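Alkaline serine protease (Pseudoalteromonas sp., PDB 1Y9Z) probably hydrolyses peptide bonds in proteins as a cold-adapted, subtilisin-like serine endopeptidase carrying an inserted beta-barrel domain. Local coordinates at residues T9-T14 and G417-V422; L153-G158 and Y167-D172; S176-D181 and D194-S199; N183-A188 and A313-Q318. All coordinates share one frame; numbering follows the deposited sequence.

Interaction 1. Residues T9-T14 and G417-V422; sequences TFVGAT and GMINAV
Val11 and Ile419 make the apolar centre of this contact, with Val11 CG1 against Ile419 CG2 at 3.6 Å as the two branched side chains slant past each other. Ile419 turns its longer CG1 arm opposite the backbone N (chi1 -172°), and this leaves the short CG2 methyl as the branch that faces the valine. Both side chains also rest on Val378 of helix 368-385, a setting in which compact, beta-branched residues fill a thin layer between loop and helix. Next to them the pliable thioether of Met418, bent at chi2 (67°) and again at chi3, brings its CE methyl to the edge of the Phe10 ring, 4.0 Å from Phe10 CB. One backbone bond joins the segments, from Ala421 N to Val11 O at 2.9 Å, nearly straight. It satisfies an N-H in the first turn of helix 421-430, while Asn420, the N-cap, uses OD1 to hold Ala423 N. The small CB of Ala421 lies 3.1 Å from Gly12 O, a buried oxygen without a polar partner. Gly12 takes a positive phi, easiest for glycine, and a CB here would also press on Val422 CG2. The contact thus pairs a Schellman motif, closing the short N-terminal helix, with the capped start of the C-terminal helix of the subtilisin-like domain.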
loop_
_atom_site.group_PDB
_atom_site.type_symbol
_atom_site.label_atom_id
_atom_site.label_comp_id
_atom_site.label_asym_id
_atom_site.label_seq_id
_atom_site.Cartn_x
_atom_site.Cartn_y
_atom_site.Cartn_z
ATOM N N THR A 9 0.352 -2.758 11.518
ATOM C CA THR A 9 0.543 -2.384 12.911
ATOM C C THR A 9 -0.025 -1.001 13.220
ATOM O O THR A 9 -0.626 -0.795 14.276
ATOM C CB THR A 9 2.037 -2.404 13.288
ATOM O OG1 THR A 9 2.578 -3.704 13.024
ATOM C CG2 THR A 9 2.219 -2.082 14.766
ATOM N N PHE A 10 0.148 -0.060 12.294
ATOM C CA PHE A 10 -0.334 1.305 12.495
ATOM C C PHE A 10 -1.844 1.471 12.636
ATOM O O PHE A 10 -2.303 2.291 13.434
ATOM C CB PHE A 10 0.160 2.223 11.372
ATOM C CG PHE A 10 1.573 2.710 11.552
ATOM C CD1 PHE A 10 1.930 3.991 11.141
ATOM C CD2 PHE A 10 2.551 1.891 12.110
ATOM C CE1 PHE A 10 3.234 4.450 11.281
ATOM C CE2 PHE A 10 3.861 2.341 12.254
ATOM C CZ PHE A 10 4.204 3.624 11.838
ATOM N N VAL A 11 -2.617 0.708 11.872
ATOM C CA VAL A 11 -4.070 0.818 11.933
ATOM C C VAL A 11 -4.650 0.100 13.145
ATOM O O VAL A 11 -5.843 0.211 13.429
ATOM C CB VAL A 11 -4.733 0.265 10.648
ATOM C CG1 VAL A 11 -4.212 1.019 9.433
ATOM C CG2 VAL A 11 -4.463 -1.230 10.517
ATOM N N GLY A 12 -3.798 -0.635 13.855
ATOM C CA GLY A 12 -4.236 -1.354 15.036
ATOM C C GLY A 12 -5.134 -2.541 14.752
ATOM O O GLY A 12 -6.185 -2.695 15.374
ATOM N N ALA A 13 -4.724 -3.390 13.816
ATOM C CA ALA A 13 -5.507 -4.568 13.463
ATOM C C ALA A 13 -4.890 -5.830 14.063
ATOM O O ALA A 13 -5.571 -6.837 14.255
ATOM C CB ALA A 13 -5.597 -4.701 11.948
ATOM N N THR A 14 -3.597 -5.763 14.362
ATOM C CA THR A 14 -2.881 -6.899 14.927
ATOM C C THR A 14 -3.277 -7.192 16.371
ATOM O O THR A 14 -3.083 -8.307 16.855
ATOM C CB THR A 14 -1.358 -6.675 14.872
ATOM O OG1 THR A 14 -1.013 -5.520 15.648
ATOM C CG2 THR A 14 -0.903 -6.465 13.435
ATOM N N GLY A 417 -8.221 11.750 9.616
ATOM C CA GLY A 417 -6.973 11.209 10.123
ATOM C C GLY A 417 -6.755 9.735 9.853
ATOM O O GLY A 417 -7.412 9.138 9.001
ATOM N N MET A 418 -5.823 9.149 10.597
ATOM C CA MET A 418 -5.486 7.740 10.447
ATOM C C MET A 418 -6.532 6.836 11.083
ATOM O O MET A 418 -6.900 7.021 12.244
ATOM C CB MET A 418 -4.121 7.463 11.082
ATOM C CG MET A 418 -3.596 6.068 10.813
ATOM S SD MET A 418 -3.199 5.838 9.071
ATOM C CE MET A 418 -1.575 5.092 9.187
ATOM N N ILE A 419 -7.009 5.857 10.323
ATOM C CA ILE A 419 -8.007 4.927 10.830
ATOM C C ILE A 419 -7.440 4.211 12.060
ATOM O O ILE A 419 -6.253 3.890 12.112
ATOM C CB ILE A 419 -8.414 3.906 9.739
ATOM C CG1 ILE A 419 -9.600 3.071 10.222
ATOM C CG2 ILE A 419 -7.220 3.033 9.361
ATOM C CD1 ILE A 419 -10.297 2.304 9.119
ATOM N N ASN A 420 -8.299 3.980 13.048
ATOM C CA ASN A 420 -7.897 3.337 14.298
ATOM C C ASN A 420 -8.892 2.236 14.647
ATOM O O ASN A 420 -9.968 2.509 15.180
ATOM C CB ASN A 420 -7.863 4.383 15.419
ATOM C CG ASN A 420 -7.248 3.853 16.698
ATOM O OD1 ASN A 420 -7.520 2.729 17.112
ATOM N ND2 ASN A 420 -6.420 4.671 17.338
ATOM N N ALA A 421 -8.521 0.993 14.357
ATOM C CA ALA A 421 -9.386 -0.152 14.613
ATOM C C ALA A 421 -9.798 -0.312 16.073
ATOM O O ALA A 421 -10.973 -0.510 16.373
ATOM C CB ALA A 421 -8.712 -1.428 14.123
ATOM N N VAL A 422 -8.824 -0.229 16.976
ATOM C CA VAL A 422 -9.090 -0.381 18.402
ATOM C C VAL A 422 -10.094 0.648 18.913
ATOM O O VAL A 422 -11.066 0.297 19.579
ATOM C CB VAL A 422 -7.788 -0.259 19.223
ATOM C CG1 VAL A 422 -8.089 -0.419 20.710
ATOM C CG2 VAL A 422 -6.794 -1.313 18.771
#

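Interaction 2. Residues L153-G158 and Y167-D172; sequences LIAAAG and YPASYD. With NA (sodium ion), chain E; PMS (phenylmethanesulfonic acid), chain H.
Ala155 points its methyl at the start of the turn, at Pro168 and Ala169, and the two alanine CB atoms stand 3.9 Å apart. The ring of Pro168 reaches the same methyl through CG, 4.0 Å from Ala155 CB; the peptide bond before the proline is cis. Ala169 aims its own CB back at the strand, where it lies 3.2 Å from Ala156 O. With CA atoms of Ala155 and Ala169 4.8 Å apart, small side chains suit both places. Ala156 faces the other way, its CB 3.3 Å from O2S of the bound phenylmethanesulfonic acid, so the strand separates the ligand pocket from the turn. Beyond, the Tyr171 ring takes Tyr167 CD1 over the centre of one face, and Glu139 holds its OH. The type I turn from Pro168 to Tyr171 directs two carbonyls at a sodium ion, Ala169 O at 2.4 Å and Tyr171 O at 2.3 Å, with Val174 O and Gln195 OE1 completing the site. A water accepts from Ala169 N and donates to Ala156 O, the latter at 2.8 Å. Methyl packing therefore shapes the contact, while water serves backbone polar groups and the carbonyls' negative ends would probably stabilise the sodium.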
loop_
_atom_site.group_PDB
_atom_site.type_symbol
_atom_site.label_atom_id
_atom_site.label_comp_id
_atom_site.label_asym_id
_atom_site.label_seq_id
_atom_site.Cartn_x
_atom_site.Cartn_y
_atom_site.Cartn_z
ATOM N N LEU A 153 -19.486 1.482 1.408
ATOM C CA LEU A 153 -18.691 1.691 0.203
ATOM C C LEU A 153 -17.430 2.488 0.521
ATOM O O LEU A 153 -17.496 3.559 1.131
ATOM C CB LEU A 153 -19.530 2.433 -0.841
ATOM C CG LEU A 153 -20.902 1.818 -1.144
ATOM C CD1 LEU A 153 -21.671 2.730 -2.085
ATOM C CD2 LEU A 153 -20.732 0.429 -1.751
ATOM N N ILE A 154 -16.285 1.967 0.089
ATOM C CA ILE A 154 -14.996 2.597 0.348
ATOM C C ILE A 154 -14.162 2.604 -0.935
ATOM O O ILE A 154 -14.103 1.600 -1.641
ATOM C CB ILE A 154 -14.256 1.822 1.467
ATOM C CG1 ILE A 154 -15.121 1.814 2.734
ATOM C CG2 ILE A 154 -12.901 2.449 1.752
ATOM C CD1 ILE A 154 -14.637 0.867 3.816
ATOM N N ALA A 155 -13.526 3.735 -1.239
ATOM C CA ALA A 155 -12.731 3.846 -2.458
ATOM C C ALA A 155 -11.536 4.786 -2.337
ATOM O O ALA A 155 -11.479 5.637 -1.445
ATOM C CB ALA A 155 -13.624 4.287 -3.614
ATOM N N ALA A 156 -10.598 4.639 -3.268
ATOM C CA ALA A 156 -9.368 5.430 -3.298
ATOM C C ALA A 156 -9.539 6.848 -3.831
ATOM O O ALA A 156 -10.195 7.068 -4.848
ATOM C CB ALA A 156 -8.315 4.697 -4.122
ATOM N N ALA A 157 -8.916 7.807 -3.151
ATOM C CA ALA A 157 -9.005 9.206 -3.557
ATOM C C ALA A 157 -8.266 9.508 -4.861
ATOM O O ALA A 157 -8.589 10.478 -5.543
ATOM C CB ALA A 157 -8.480 10.103 -2.447
ATOM N N GLY A 158 -7.280 8.688 -5.209
ATOM C CA GLY A 158 -6.527 8.915 -6.436
ATOM C C GLY A 158 -5.109 9.396 -6.185
ATOM O O GLY A 158 -4.830 10.005 -5.150
ATOM N N TYR A 167 -13.893 9.384 -8.774
ATOM C CA TYR A 167 -15.139 8.699 -8.460
ATOM C C TYR A 167 -14.900 7.202 -8.629
ATOM O O TYR A 167 -14.138 6.791 -9.501
ATOM C CB TYR A 167 -16.244 9.216 -9.386
ATOM C CG TYR A 167 -16.520 10.692 -9.173
ATOM C CD1 TYR A 167 -17.460 11.119 -8.232
ATOM C CD2 TYR A 167 -15.794 11.665 -9.864
ATOM C CE1 TYR A 167 -17.667 12.481 -7.982
ATOM C CE2 TYR A 167 -15.994 13.027 -9.619
ATOM C CZ TYR A 167 -16.929 13.423 -8.677
ATOM O OH TYR A 167 -17.124 14.764 -8.414
ATOM N N PRO A 168 -15.611 6.363 -7.859
ATOM C CA PRO A 168 -16.635 6.656 -6.850
ATOM C C PRO A 168 -16.269 7.294 -5.510
ATOM O O PRO A 168 -17.168 7.685 -4.764
ATOM C CB PRO A 168 -17.293 5.299 -6.650
ATOM C CG PRO A 168 -16.116 4.378 -6.724
ATOM C CD PRO A 168 -15.360 4.910 -7.932
ATOM N N ALA A 169 -14.985 7.404 -5.187
ATOM C CA ALA A 169 -14.594 7.979 -3.902
ATOM C C ALA A 169 -15.260 9.307 -3.562
ATOM O O ALA A 169 -15.640 9.538 -2.415
ATOM C CB ALA A 169 -13.085 8.146 -3.846
ATOM N N SER A 170 -15.416 10.171 -4.559
ATOM C CA SER A 170 -15.978 11.494 -4.319
ATOM C C SER A 170 -17.495 11.648 -4.224
ATOM O O SER A 170 -17.995 12.771 -4.135
ATOM C CB SER A 170 -15.389 12.467 -5.339
ATOM O OG SER A 170 -13.973 12.493 -5.198
ATOM N N TYR A 171 -18.228 10.538 -4.241
ATOM C CA TYR A 171 -19.683 10.580 -4.071
ATOM C C TYR A 171 -19.890 10.575 -2.554
ATOM O O TYR A 171 -19.074 10.018 -1.820
ATOM C CB TYR A 171 -20.351 9.335 -4.665
ATOM C CG TYR A 171 -20.403 9.295 -6.174
ATOM C CD1 TYR A 171 -19.933 8.185 -6.873
ATOM C CD2 TYR A 171 -20.952 10.349 -6.907
ATOM C CE1 TYR A 171 -20.008 8.118 -8.256
ATOM C CE2 TYR A 171 -21.034 10.292 -8.296
ATOM C CZ TYR A 171 -20.560 9.173 -8.963
ATOM O OH TYR A 171 -20.640 9.104 -10.334
ATOM N N ASP A 172 -20.974 11.175 -2.079
ATOM C CA ASP A 172 -21.228 11.224 -0.640
ATOM C C ASP A 172 -21.500 9.866 0.007
ATOM O O ASP A 172 -21.365 9.715 1.221
ATOM C CB ASP A 172 -22.398 12.164 -0.338
ATOM C CG ASP A 172 -22.050 13.618 -0.577
ATOM O OD1 ASP A 172 -21.002 14.065 -0.068
ATOM O OD2 ASP A 172 -22.829 14.314 -1.263
HETATM NA NA NA E . -17.066 10.310 -0.691
HETATM C C PMS H . -5.100 3.407 -8.680
HETATM S S PMS H . -5.803 3.656 -7.031
HETATM C C1 PMS H . -6.138 2.959 -9.739
HETATM C C2 PMS H . -6.818 3.980 -10.498
HETATM C C3 PMS H . -7.783 3.610 -11.488
HETATM C C4 PMS H . -8.038 2.197 -11.686
HETATM C C5 PMS H . -7.374 1.190 -10.944
HETATM C C6 PMS H . -6.402 1.512 -9.945
HETATM O O2S PMS H . -7.142 4.211 -7.204
HETATM O O1S PMS H . -4.977 4.572 -6.281
HETATM O O HOH W 1 -12.432 6.569 -6.518
#

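Interaction 3. Residues S176-D181 and D194-S199; sequences SVAAVD and DQVEIS. With NA (sodium ion), chain F; NA (sodium ion), chain E.
Strands 176-180 and 196-199 run parallel with a marked twist, their short axes 45° apart, and Val177 pairs with Ile198 and Ala178 with Ser199. Two nearly straight bonds carry the pairing, Glu197 N to Ser176 O and Ala178 N to Ile198 O, each 2.9 Å and in the carbonyl plane; Ile198 N adds a weak bond to Ser176 O. On one face Val177 and Ile198 lie side by side, CG2 to CG2 at 4.1 Å, beneath Val375 of helix 368-385, where branched hydrocarbon is well suited. Ala178, on the other face with Ser199, is small enough for Val196 CG1 to come within 3.6 Å of its CB. The Ser199 hydroxyl is bonded to Thr414 O. Just ahead, Gln195 bends at chi2 (-74°) and sets its OE1 2.4 Å from one sodium ion, with NE2 held by Asp172. Gln195 O, Glu197 OE1 and Val174 O bind the second sodium. The two ions lie so close together that full occupancy of both is doubtful. Glu197 OE2 also forms a salt bridge with Arg395. An apolar sheet interior thus gives way at its end to an oxygen-rich site, where the glutamate's charge would probably be balanced by cation and arginine.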
loop_
_atom_site.group_PDB
_atom_site.type_symbol
_atom_site.label_atom_id
_atom_site.label_comp_id
_atom_site.label_asym_id
_atom_site.label_seq_id
_atom_site.Cartn_x
_atom_site.Cartn_y
_atom_site.Cartn_z
ATOM N N SER A 176 -13.950 8.319 0.904
ATOM C CA SER A 176 -12.783 8.626 0.082
ATOM C C SER A 176 -11.545 8.478 0.960
ATOM O O SER A 176 -11.401 9.174 1.965
ATOM C CB SER A 176 -12.873 10.051 -0.460
ATOM O OG SER A 176 -11.710 10.377 -1.198
ATOM N N VAL A 177 -10.650 7.579 0.567
ATOM C CA VAL A 177 -9.446 7.289 1.339
ATOM C C VAL A 177 -8.154 7.899 0.808
ATOM O O VAL A 177 -7.820 7.746 -0.368
ATOM C CB VAL A 177 -9.243 5.762 1.446
ATOM C CG1 VAL A 177 -8.002 5.451 2.274
ATOM C CG2 VAL A 177 -10.473 5.120 2.062
ATOM N N ALA A 178 -7.427 8.575 1.697
ATOM C CA ALA A 178 -6.149 9.201 1.372
ATOM C C ALA A 178 -4.999 8.319 1.854
ATOM O O ALA A 178 -5.188 7.427 2.689
ATOM C CB ALA A 178 -6.056 10.573 2.027
ATOM N N ALA A 179 -3.805 8.584 1.333
ATOM C CA ALA A 179 -2.617 7.818 1.692
ATOM C C ALA A 179 -1.604 8.627 2.493
ATOM O O ALA A 179 -1.371 9.802 2.209
ATOM C CB ALA A 179 -1.946 7.287 0.425
ATOM N N VAL A 180 -1.010 7.986 3.497
ATOM C CA VAL A 180 0.034 8.604 4.313
ATOM C C VAL A 180 1.158 7.581 4.419
ATOM O O VAL A 180 0.943 6.393 4.155
ATOM C CB VAL A 180 -0.451 8.966 5.741
ATOM C CG1 VAL A 180 -1.565 9.996 5.670
ATOM C CG2 VAL A 180 -0.915 7.717 6.473
ATOM N N ASP A 181 2.355 8.031 4.790
ATOM C CA ASP A 181 3.484 7.111 4.916
ATOM C C ASP A 181 3.701 6.671 6.364
ATOM O O ASP A 181 2.888 6.981 7.236
ATOM C CB ASP A 181 4.758 7.728 4.310
ATOM C CG ASP A 181 5.255 8.946 5.065
ATOM O OD1 ASP A 181 6.093 9.680 4.494
ATOM O OD2 ASP A 181 4.834 9.169 6.216
ATOM N N ASP A 194 -12.343 17.969 -0.563
ATOM C CA ASP A 194 -13.210 18.109 0.594
ATOM C C ASP A 194 -14.028 16.842 0.820
ATOM O O ASP A 194 -14.859 16.783 1.723
ATOM C CB ASP A 194 -14.119 19.348 0.478
ATOM C CG ASP A 194 -14.937 19.383 -0.800
ATOM O OD1 ASP A 194 -14.908 18.415 -1.582
ATOM O OD2 ASP A 194 -15.624 20.407 -1.016
ATOM N N GLN A 195 -13.780 15.828 -0.008
ATOM C CA GLN A 195 -14.446 14.534 0.129
ATOM C C GLN A 195 -13.539 13.572 0.901
ATOM O O GLN A 195 -14.035 12.649 1.541
ATOM C CB GLN A 195 -14.767 13.925 -1.239
ATOM C CG GLN A 195 -16.053 14.420 -1.891
ATOM C CD GLN A 195 -17.309 13.848 -1.250
ATOM O OE1 GLN A 195 -17.358 12.669 -0.884
ATOM N NE2 GLN A 195 -18.341 14.676 -1.132
ATOM N N VAL A 196 -12.221 13.781 0.835
ATOM C CA VAL A 196 -11.284 12.914 1.553
ATOM C C VAL A 196 -11.797 12.813 2.981
ATOM O O VAL A 196 -11.966 13.818 3.675
ATOM C CB VAL A 196 -9.848 13.473 1.522
ATOM C CG1 VAL A 196 -8.948 12.681 2.479
ATOM C CG2 VAL A 196 -9.295 13.361 0.106
ATOM N N GLU A 197 -12.031 11.580 3.411
ATOM C CA GLU A 197 -12.634 11.306 4.707
ATOM C C GLU A 197 -11.747 10.663 5.766
ATOM O O GLU A 197 -11.877 10.955 6.956
ATOM C CB GLU A 197 -13.850 10.418 4.448
ATOM C CG GLU A 197 -14.927 10.411 5.501
ATOM C CD GLU A 197 -16.177 9.724 4.990
ATOM O OE1 GLU A 197 -16.560 9.989 3.830
ATOM O OE2 GLU A 197 -16.778 8.928 5.735
ATOM N N ILE A 198 -10.854 9.784 5.340
ATOM C CA ILE A 198 -10.001 9.087 6.287
ATOM C C ILE A 198 -8.720 8.662 5.582
ATOM O O ILE A 198 -8.684 8.585 4.352
ATOM C CB ILE A 198 -10.770 7.865 6.855
ATOM C CG1 ILE A 198 -10.117 7.369 8.141
ATOM C CG2 ILE A 198 -10.837 6.755 5.814
ATOM C CD1 ILE A 198 -11.004 6.422 8.933
ATOM N N SER A 199 -7.672 8.398 6.355
ATOM C CA SER A 199 -6.385 8.005 5.799
ATOM C C SER A 199 -5.965 6.594 6.168
ATOM O O SER A 199 -6.409 6.032 7.173
ATOM C CB SER A 199 -5.289 8.964 6.264
ATOM O OG SER A 199 -5.545 10.291 5.840
HETATM NA NA NA F . -15.792 10.693 1.275
HETATM NA NA NA E . -17.066 10.310 -0.691
#

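Interaction 4. Residues N183-A188 and A313-Q318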
loop_
_atom_site.group_PDB
_atom_site.type_symbol
_atom_site.label_atom_id
_atom_site.label_comp_id
_atom_site.label_asym_id
_atom_site.label_seq_id
_atom_site.Cartn_x
_atom_site.Cartn_y
_atom_site.Cartn_z
ATOM N N ASN A 183 5.451 7.747 8.662
ATOM C CA ASN A 183 5.684 8.803 9.644
ATOM C C ASN A 183 4.375 9.576 9.765
ATOM O O ASN A 183 4.301 10.602 10.441
ATOM C CB ASN A 183 6.798 9.757 9.204
ATOM C CG ASN A 183 7.159 10.761 10.292
ATOM O OD1 ASN A 183 7.486 10.380 11.415
ATOM N ND2 ASN A 183 7.099 12.045 9.961
ATOM N N LEU A 184 3.351 9.058 9.092
ATOM C CA LEU A 184 2.015 9.643 9.072
ATOM C C LEU A 184 1.954 10.929 8.263
ATOM O O LEU A 184 1.036 11.731 8.418
ATOM C CB LEU A 184 1.512 9.882 10.498
ATOM C CG LEU A 184 1.359 8.603 11.327
ATOM C CD1 LEU A 184 0.812 8.945 12.700
ATOM C CD2 LEU A 184 0.430 7.632 10.608
ATOM N N ASP A 185 2.937 11.123 7.393
ATOM C CA ASP A 185 2.955 12.301 6.544
ATOM C C ASP A 185 2.095 12.038 5.315
ATOM O O ASP A 185 2.061 10.922 4.792
ATOM C CB ASP A 185 4.382 12.635 6.106
ATOM C CG ASP A 185 5.220 13.198 7.232
ATOM O OD1 ASP A 185 4.783 14.188 7.856
ATOM O OD2 ASP A 185 6.314 12.658 7.491
ATOM N N HIS A 186 1.396 13.073 4.865
ATOM C CA HIS A 186 0.543 12.973 3.689
ATOM C C HIS A 186 1.387 12.618 2.466
ATOM O O HIS A 186 2.423 13.230 2.216
ATOM C CB HIS A 186 -0.181 14.310 3.477
ATOM C CG HIS A 186 -0.866 14.435 2.151
ATOM N ND1 HIS A 186 -0.405 15.265 1.152
ATOM C CD2 HIS A 186 -1.983 13.844 1.664
ATOM C CE1 HIS A 186 -1.209 15.181 0.107
ATOM N NE2 HIS A 186 -2.174 14.325 0.392
ATOM N N ALA A 187 0.946 11.612 1.717
ATOM C CA ALA A 187 1.656 11.189 0.515
ATOM C C ALA A 187 1.509 12.276 -0.544
ATOM O O ALA A 187 0.397 12.698 -0.859
ATOM C CB ALA A 187 1.081 9.875 0.009
ATOM N N ALA A 188 2.631 12.715 -1.102
ATOM C CA ALA A 188 2.619 13.777 -2.100
ATOM C C ALA A 188 1.667 13.536 -3.267
ATOM O O ALA A 188 1.109 14.482 -3.825
ATOM C CB ALA A 188 4.034 14.015 -2.626
ATOM N N ALA A 313 12.935 15.549 6.741
ATOM C CA ALA A 313 11.736 16.108 6.117
ATOM C C ALA A 313 10.644 15.047 5.948
ATOM O O ALA A 313 9.465 15.309 6.194
ATOM C CB ALA A 313 12.088 16.717 4.768
ATOM N N LEU A 314 11.044 13.858 5.509
ATOM C CA LEU A 314 10.128 12.734 5.316
ATOM C C LEU A 314 10.838 11.490 5.839
ATOM O O LEU A 314 11.315 10.660 5.063
ATOM C CB LEU A 314 9.788 12.553 3.832
ATOM C CG LEU A 314 8.801 13.531 3.191
ATOM C CD1 LEU A 314 8.668 13.213 1.707
ATOM C CD2 LEU A 314 7.445 13.428 3.880
ATOM N N PRO A 315 10.908 11.344 7.172
ATOM C CA PRO A 315 11.562 10.217 7.844
ATOM C C PRO A 315 10.936 8.840 7.644
ATOM O O PRO A 315 11.562 7.823 7.947
ATOM C CB PRO A 315 11.557 10.649 9.307
ATOM C CG PRO A 315 10.275 11.405 9.413
ATOM C CD PRO A 315 10.290 12.250 8.158
ATOM N N GLY A 316 9.708 8.801 7.139
ATOM C CA GLY A 316 9.052 7.522 6.926
ATOM C C GLY A 316 9.683 6.716 5.808
ATOM O O GLY A 316 10.566 7.200 5.101
ATOM N N LEU A 317 9.227 5.479 5.640
ATOM C CA LEU A 317 9.762 4.623 4.591
ATOM C C LEU A 317 9.283 5.100 3.222
ATOM O O LEU A 317 8.077 5.204 2.972
ATOM C CB LEU A 317 9.329 3.172 4.817
ATOM C CG LEU A 317 9.863 2.141 3.819
ATOM C CD1 LEU A 317 11.382 2.079 3.893
ATOM C CD2 LEU A 317 9.263 0.781 4.136
ATOM N N GLN A 318 10.229 5.396 2.339
ATOM C CA GLN A 318 9.889 5.869 1.003
ATOM C C GLN A 318 10.223 4.843 -0.080
ATOM O O GLN A 318 11.204 4.105 0.025
ATOM C CB GLN A 318 10.627 7.177 0.701
ATOM C CG GLN A 318 10.491 8.256 1.775
ATOM C CD GLN A 318 9.050 8.651 2.049
ATOM O OE1 GLN A 318 8.268 8.875 1.124
ATOM N NE2 GLN A 318 8.696 8.752 3.327
HETATM O O HOH W 2 7.845 10.742 6.113
#
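Asn183 turns the flat face of its amide to Pro315 CG, the side chains crossing at a slant: that carbon sits above the plane, 3.3 Å from Asn183 ND2 and as near to Asn183 CG. The side chain gets there by extending CG away from the backbone N (chi1 -173°). Beside it the Leu314 methyl CD2 touches Asp185 CB at 3.9 Å, an apolar patch under the aspartate. Gly316 passes so close to Asn183 N that a CB would clash, so glycine suits this place. The next shell is polar. Asn183 ND2 donates to Asp185 OD2 at 2.7 Å, almost straight, in the plane of the amide but from above that of the carboxylate. A water donates to the same OD2 at 2.8 Å and accepts from Gly316 N, bridging the loops. Farther out, Asp181 OD2 accepts from the backbone N of both Asn183 and Asp185, while Asp181 OD1 takes NE2 of Gln318, which also reaches over the carbonyl plane to Gly316 O. With an alanine in place of Asn183, Pro315 CG would probably lose the amide face it rests on and Asp185 OD2 its straight donor, leaving the bridging water to hold it. Cohesion across this junction with the inserted beta domain rests on van der Waals contact and a water bridge, and the donors at OD2 are likely to steady the aspartate's negative charge.

Overall arrangement
Interactions 2 and 3 lie 10 Å apart, centre to centre, on neighbouring strands of the central, mainly parallel sheet, 152-156 and 174-180, and share a sodium site. The chain then leaves strand 174-180 for the loop of interaction 4, where Ala187 N bonds back to Ala179 O; 183-188 lies between the two segments of interaction 3. Its partner, 313-318, belongs to the inserted beta domain, so the end of strand 174-180 leads to the domain junction. Interaction 1 embraces all the others, bringing the chain's beginning beside its final helix; the backbones of Gly417 and Ile419 hydrogen-bond to that of Ser199 of interaction 3, and Met418 packs on Leu184. Interaction 3 thus touches each of the other three and ties them to the sheet.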